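PDB 5L2P: arylesterase from Sulfolobus solfataricus, which hydrolyses aromatic esters, p-nitrophenyl esters of fatty acids and aryl dialkyl phosphates such as paraoxon, with broad substrate specificity. Local coordinates for residues Y120-A125 with Y217-K222; F185-L190 with L228-I233. One frame throughout, in Å; residues are numbered along the deposited sequence.

Contact 1. Residues Y120-A125 with Y217-K222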
loop_
_atom_site.group_PDB
_atom_site.type_symbol
_atom_site.label_atom_id
_atom_site.label_comp_id
_atom_site.label_asym_id
_atom_site.label_seq_id
_atom_site.Cartn_x
_atom_site.Cartn_y
_atom_site.Cartn_z
ATOM N N TYR A 120 27.692 -26.536 -1.253
ATOM C CA TYR A 120 28.412 -25.635 -0.365
ATOM C C TYR A 120 27.430 -24.669 0.279
ATOM O O TYR A 120 26.799 -23.842 -0.398
ATOM C CB TYR A 120 29.459 -24.864 -1.136
ATOM C CG TYR A 120 30.506 -25.752 -1.740
ATOM C CD1 TYR A 120 30.339 -26.275 -3.041
ATOM C CD2 TYR A 120 31.657 -26.092 -1.028
ATOM C CE1 TYR A 120 31.296 -27.082 -3.613
ATOM C CE2 TYR A 120 32.619 -26.915 -1.593
ATOM C CZ TYR A 120 32.444 -27.399 -2.887
ATOM O OH TYR A 120 33.409 -28.209 -3.459
ATOM N N LYS A 121 27.285 -24.803 1.587
ATOM C CA LYS A 121 26.295 -24.064 2.316
ATOM C C LYS A 121 26.848 -22.703 2.710
ATOM O O LYS A 121 28.057 -22.457 2.604
ATOM C CB LYS A 121 25.863 -24.828 3.568
ATOM C CG LYS A 121 24.915 -25.982 3.262
ATOM C CD LYS A 121 24.247 -26.485 4.529
ATOM C CE LYS A 121 23.326 -27.629 4.210
ATOM N NZ LYS A 121 21.991 -27.135 3.792
ATOM N N PHE A 122 25.942 -21.822 3.152
ATOM C CA PHE A 122 26.318 -20.592 3.802
ATOM C C PHE A 122 27.390 -20.871 4.872
ATOM O O PHE A 122 27.269 -21.834 5.621
ATOM C CB PHE A 122 25.076 -19.962 4.444
ATOM C CG PHE A 122 25.368 -18.780 5.313
ATOM C CD1 PHE A 122 25.460 -17.510 4.786
ATOM C CD2 PHE A 122 25.538 -18.948 6.684
ATOM C CE1 PHE A 122 25.715 -16.415 5.615
ATOM C CE2 PHE A 122 25.799 -17.855 7.517
ATOM C CZ PHE A 122 25.894 -16.587 6.982
ATOM N N PRO A 123 28.423 -20.024 4.963
ATOM C CA PRO A 123 28.656 -18.764 4.240
ATOM C C PRO A 123 29.621 -18.847 3.023
ATOM O O PRO A 123 30.219 -17.842 2.671
ATOM C CB PRO A 123 29.263 -17.878 5.342
ATOM C CG PRO A 123 30.096 -18.843 6.104
ATOM C CD PRO A 123 29.409 -20.203 6.037
ATOM N N THR A 124 29.737 -20.006 2.383
ATOM C CA THR A 124 30.734 -20.223 1.330
ATOM C C THR A 124 30.610 -19.228 0.193
ATOM O O THR A 124 31.581 -18.568 -0.158
ATOM C CB THR A 124 30.619 -21.653 0.733
ATOM O OG1 THR A 124 30.719 -22.635 1.762
ATOM C CG2 THR A 124 31.736 -21.938 -0.295
ATOM N N ALA A 125 29.405 -19.083 -0.359
ATOM C CA ALA A 125 29.137 -18.079 -1.428
ATOM C C ALA A 125 29.561 -16.659 -1.063
ATOM O O ALA A 125 30.108 -15.932 -1.901
ATOM C CB ALA A 125 27.661 -18.062 -1.812
ATOM N N TYR A 217 20.483 -23.514 1.472
ATOM C CA TYR A 217 21.637 -22.627 1.624
ATOM C C TYR A 217 22.132 -22.565 3.057
ATOM O O TYR A 217 23.340 -22.676 3.282
ATOM C CB TYR A 217 21.273 -21.244 1.101
ATOM C CG TYR A 217 22.366 -20.213 1.149
ATOM C CD1 TYR A 217 23.616 -20.485 0.616
ATOM C CD2 TYR A 217 22.127 -18.930 1.707
ATOM C CE1 TYR A 217 24.614 -19.529 0.652
ATOM C CE2 TYR A 217 23.113 -17.986 1.745
ATOM C CZ TYR A 217 24.354 -18.283 1.221
ATOM O OH TYR A 217 25.357 -17.333 1.247
ATOM N N ILE A 218 21.217 -22.422 4.023
ATOM C CA ILE A 218 21.618 -22.300 5.440
ATOM C C ILE A 218 21.909 -23.647 6.095
ATOM O O ILE A 218 21.418 -24.683 5.646
ATOM C CB ILE A 218 20.606 -21.504 6.309
ATOM C CG1 ILE A 218 19.274 -22.249 6.432
ATOM C CG2 ILE A 218 20.453 -20.089 5.755
ATOM C CD1 ILE A 218 18.348 -21.586 7.425
ATOM N N ARG A 219 22.727 -23.618 7.145
ATOM C CA ARG A 219 23.125 -24.831 7.867
ATOM C C ARG A 219 22.052 -25.240 8.864
ATOM O O ARG A 219 21.706 -26.399 8.984
ATOM C CB ARG A 219 24.447 -24.607 8.592
ATOM C CG ARG A 219 25.604 -24.324 7.640
ATOM C CD ARG A 219 26.819 -23.785 8.354
ATOM N NE ARG A 219 26.585 -22.421 8.821
ATOM C CZ ARG A 219 27.506 -21.660 9.377
ATOM N NH1 ARG A 219 28.722 -22.125 9.543
ATOM N NH2 ARG A 219 27.209 -20.434 9.753
ATOM N N ASP A 220 21.574 -24.266 9.624
ATOM C CA ASP A 220 20.503 -24.465 10.587
ATOM C C ASP A 220 19.812 -23.132 10.874
ATOM O O ASP A 220 20.198 -22.088 10.310
ATOM C CB ASP A 220 21.048 -25.086 11.881
ATOM C CG ASP A 220 22.137 -24.250 12.532
ATOM O OD1 ASP A 220 21.899 -23.071 12.846
ATOM O OD2 ASP A 220 23.239 -24.796 12.742
ATOM N N GLU A 221 18.820 -23.165 11.769
ATOM C CA GLU A 221 17.990 -22.003 12.052
ATOM C C GLU A 221 18.746 -20.802 12.673
ATOM O O GLU A 221 18.279 -19.666 12.576
ATOM C CB GLU A 221 16.794 -22.391 12.919
ATOM C CG GLU A 221 17.093 -22.737 14.381
ATOM C CD GLU A 221 17.542 -24.182 14.614
ATOM O OE1 GLU A 221 18.155 -24.813 13.679
ATOM O OE2 GLU A 221 17.285 -24.673 15.744
ATOM N N LYS A 222 19.903 -21.042 13.292
ATOM C CA LYS A 222 20.701 -19.963 13.892
ATOM C C LYS A 222 21.249 -18.992 12.855
ATOM O O LYS A 222 21.540 -17.840 13.187
ATOM C CB LYS A 222 21.881 -20.504 14.712
ATOM C CG LYS A 222 21.511 -21.555 15.749
ATOM C CD LYS A 222 22.646 -21.815 16.739
ATOM C CE LYS A 222 22.505 -23.209 17.349
ATOM N NZ LYS A 222 23.421 -23.489 18.497
#

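Contact 2. Residues F185-L190 with L228-I233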
loop_
_atom_site.group_PDB
_atom_site.type_symbol
_atom_site.label_atom_id
_atom_site.label_comp_id
_atom_site.label_asym_id
_atom_site.label_seq_id
_atom_site.Cartn_x
_atom_site.Cartn_y
_atom_site.Cartn_z
ATOM N N PHE A 185 17.536 -10.288 -1.856
ATOM C CA PHE A 185 17.106 -10.912 -0.597
ATOM C C PHE A 185 17.979 -10.379 0.536
ATOM O O PHE A 185 19.202 -10.522 0.503
ATOM C CB PHE A 185 17.233 -12.436 -0.690
ATOM C CG PHE A 185 16.887 -13.158 0.572
ATOM C CD1 PHE A 185 17.810 -13.264 1.621
ATOM C CD2 PHE A 185 15.638 -13.735 0.740
ATOM C CE1 PHE A 185 17.488 -13.949 2.800
ATOM C CE2 PHE A 185 15.325 -14.400 1.926
ATOM C CZ PHE A 185 16.256 -14.501 2.946
ATOM N N VAL A 186 17.347 -9.798 1.559
ATOM C CA VAL A 186 18.079 -9.239 2.713
ATOM C C VAL A 186 17.560 -9.689 4.073
ATOM O O VAL A 186 18.147 -9.342 5.096
ATOM C CB VAL A 186 18.062 -7.706 2.694
ATOM C CG1 VAL A 186 18.874 -7.193 1.532
ATOM C CG2 VAL A 186 16.644 -7.130 2.632
ATOM N N TYR A 187 16.489 -10.473 4.100
ATOM C CA TYR A 187 15.824 -10.816 5.357
ATOM C C TYR A 187 14.794 -11.937 5.163
ATOM O O TYR A 187 14.252 -12.110 4.064
ATOM C CB TYR A 187 15.087 -9.554 5.911
ATOM C CG TYR A 187 14.543 -9.733 7.313
ATOM C CD1 TYR A 187 15.406 -9.992 8.377
ATOM C CD2 TYR A 187 13.174 -9.671 7.581
ATOM C CE1 TYR A 187 14.931 -10.211 9.657
ATOM C CE2 TYR A 187 12.686 -9.820 8.890
ATOM C CZ TYR A 187 13.579 -10.097 9.925
ATOM O OH TYR A 187 13.181 -10.304 11.244
ATOM N N LEU A 188 14.515 -12.681 6.225
ATOM C CA LEU A 188 13.399 -13.622 6.232
ATOM C C LEU A 188 12.112 -12.865 6.513
ATOM O O LEU A 188 11.611 -12.819 7.632
ATOM C CB LEU A 188 13.597 -14.723 7.284
ATOM C CG LEU A 188 12.662 -15.926 7.133
ATOM C CD1 LEU A 188 13.107 -16.833 5.968
ATOM C CD2 LEU A 188 12.644 -16.691 8.440
ATOM N N ASP A 189 11.578 -12.249 5.484
ATOM C CA ASP A 189 10.369 -11.452 5.598
ATOM C C ASP A 189 9.113 -12.282 5.538
ATOM O O ASP A 189 8.793 -12.823 4.511
ATOM C CB ASP A 189 10.349 -10.432 4.461
ATOM C CG ASP A 189 9.087 -9.638 4.395
ATOM O OD1 ASP A 189 8.438 -9.379 5.430
ATOM O OD2 ASP A 189 8.758 -9.238 3.273
ATOM N N LEU A 190 8.377 -12.362 6.642
ATOM C CA LEU A 190 7.082 -13.039 6.670
ATOM C C LEU A 190 5.878 -12.091 6.736
ATOM O O LEU A 190 4.738 -12.509 6.511
ATOM C CB LEU A 190 7.037 -13.975 7.854
ATOM C CG LEU A 190 8.175 -15.009 7.910
ATOM C CD1 LEU A 190 8.048 -15.874 9.140
ATOM C CD2 LEU A 190 8.275 -15.898 6.664
ATOM N N LEU A 228 25.348 -11.730 7.783
ATOM C CA LEU A 228 25.856 -12.093 6.453
ATOM C C LEU A 228 24.822 -12.851 5.615
ATOM O O LEU A 228 24.936 -12.877 4.392
ATOM C CB LEU A 228 27.131 -12.933 6.535
ATOM C CG LEU A 228 28.315 -12.262 7.246
ATOM C CD1 LEU A 228 29.534 -13.176 7.295
ATOM C CD2 LEU A 228 28.707 -10.935 6.626
ATOM N N PHE A 229 23.841 -13.470 6.260
ATOM C CA PHE A 229 22.727 -14.055 5.562
ATOM C C PHE A 229 21.593 -13.044 5.393
ATOM O O PHE A 229 21.027 -12.906 4.288
ATOM C CB PHE A 229 22.235 -15.286 6.289
ATOM C CG PHE A 229 20.906 -15.783 5.797
ATOM C CD1 PHE A 229 20.800 -16.436 4.594
ATOM C CD2 PHE A 229 19.774 -15.624 6.567
ATOM C CE1 PHE A 229 19.588 -16.897 4.153
ATOM C CE2 PHE A 229 18.550 -16.074 6.137
ATOM C CZ PHE A 229 18.448 -16.712 4.923
ATOM N N SER A 230 21.253 -12.363 6.500
ATOM C CA SER A 230 20.187 -11.355 6.548
ATOM C C SER A 230 20.737 -10.026 6.949
ATOM O O SER A 230 20.645 -9.643 8.118
ATOM C CB SER A 230 19.097 -11.754 7.541
ATOM O OG SER A 230 18.296 -12.808 7.023
ATOM N N PRO A 231 21.305 -9.296 5.993
ATOM C CA PRO A 231 21.914 -8.002 6.320
ATOM C C PRO A 231 20.952 -6.956 6.921
ATOM O O PRO A 231 21.400 -6.010 7.558
ATOM C CB PRO A 231 22.470 -7.521 4.971
ATOM C CG PRO A 231 21.864 -8.421 3.942
ATOM C CD PRO A 231 21.565 -9.699 4.612
ATOM N N LEU A 232 19.653 -7.124 6.712
ATOM C CA LEU A 232 18.688 -6.198 7.267
ATOM C C LEU A 232 18.696 -6.237 8.822
ATOM O O LEU A 232 18.368 -5.252 9.457
ATOM C CB LEU A 232 17.294 -6.498 6.705
ATOM C CG LEU A 232 16.274 -5.384 6.857
ATOM C CD1 LEU A 232 16.664 -4.109 6.125
ATOM C CD2 LEU A 232 14.924 -5.877 6.368
ATOM N N ILE A 233 19.088 -7.379 9.399
ATOM C CA ILE A 233 19.087 -7.552 10.836
ATOM C C ILE A 233 20.350 -7.023 11.456
ATOM O O ILE A 233 20.522 -7.078 12.670
ATOM C CB ILE A 233 18.877 -9.039 11.244
ATOM C CG1 ILE A 233 18.242 -9.096 12.636
ATOM C CG2 ILE A 233 20.159 -9.862 11.202
ATOM C CD1 ILE A 233 17.949 -10.495 13.159
#

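Contact 1. Residues Y120-A125 with Y217-K222
Phe122 stands with its CB over the face of the Tyr217 ring, 3.8 Å from the ring centroid and close to the ring normal, a CH-pi contact. Its own ring leans past the far end of the tyrosine: the two aromatics form an offset edge-to-face pair, planes at 78°, with Phe122 CD1 3.5 Å from Tyr217 OH. CG of Phe122 lies anti to the backbone N (chi1 172°), which sends the ring out beyond the tyrosine face while CB stays over it. The backbones are joined at the same place, Phe122 N donating to Tyr217 O at 2.7 Å. With an alanine in place of Tyr217 the ring is gone, so Phe122 CB would probably lose the face it rests on and a gap would open beside the methyl of Ala125, which now packs against CE1 and OH. Pro123, after a cis peptide bond, folds back so that its CB covers one face of the Phe122 ring. Its CD lies over one face of the Arg219 guanidinium, whose plane is turned 70° from that of the phenylalanine. Arg219 brings NH2 to 3.7 Å from Phe122 CE2, while the same NH2 forms a salt bridge with Asp223. Lys121 runs its aliphatic chain alongside Arg219, CD to CG 4.0 Å, then turns at chi4 so that NZ reaches Ile218 O at 3.1 Å from above the carbonyl plane; the ammonium also donates to Met216 O. Tyr217 also stacks on Trp86, and its side chain is about 11 Å from that of Ser156, the probable active-site serine. Here the N-terminal end of helix 124-138, with Pro123 as N-cap, meets the end of helix 212-217 in an alpha/beta-hydrolase fold of the GDXG esterase family.

Contact 2. Residues F185-L190 with L228-I233
Val186 projects from the loop after strand 178-182 of the alpha/beta-hydrolase fold and fits against the short 3-10 turn 231-233. Its two methyls divide the work: CG1 meets Pro231 CG at 4.0 Å, the two side chains crossing at about a right angle, while CG2 lies against Leu232 CB. Pro231 also packs on Ala163 and Leu167 of helix 157-171, so it touches both that helix and the 185-190 loop. Leu232 is the next bump. Its CD2 comes to 3.7 Å from Tyr187 CB and also touches CG, so this branch fills the angle where the tyrosine ring leaves its backbone; the ring beyond is bordered by Ser230 CB and Ile233 CB. The phenol end of Tyr187 reaches across the subunit interface, OH bonding to Leu188 O of the second subunit. At the other end of the contact Phe185 and Phe229 meet obliquely, ring planes at 51° and centroids 5.3 Å apart. Both have CG anti to the backbone N, which turns the two rings toward each other, and Phe185 CE1 lies 3.6 Å from Phe229 CZ. Asn160 ND2 bonds to the carbonyls of both phenylalanines, linking the two segments through one amide. The Phe185 side chain is about 6 Å from that of Ser156, the inferred nucleophile, and sits edge-to-face with Trp86, consistent with a place beside the catalytic pocket. The backbones are fastened by Leu232 N, which donates to Val186 O at 3.1 Å with an N-H...O angle of 165°.

Overall arrangement
From the N terminus the chain passes the first four strands, with helix 95-105 before the last of them, and reaches 120-125 at the start of helix 124-138. It goes on through strands 150-155 and 178-182 to 185-190, then by helix 212-217 to 217-222, where contact 1 closes a loop with 91 intervening residues. Contact 2 closes at 228-233, spanning 37, before strand 242-248. The segments alternate, so the two loops cross rather than nest. Their centres lie about 13 Å apart, and the two contacts touch through Phe229, which packs against Phe122, Tyr217 and Ile218. Together they tie loops following strands 108-112 and 178-182 to the region after helix 212-217, and both reach the second subunit.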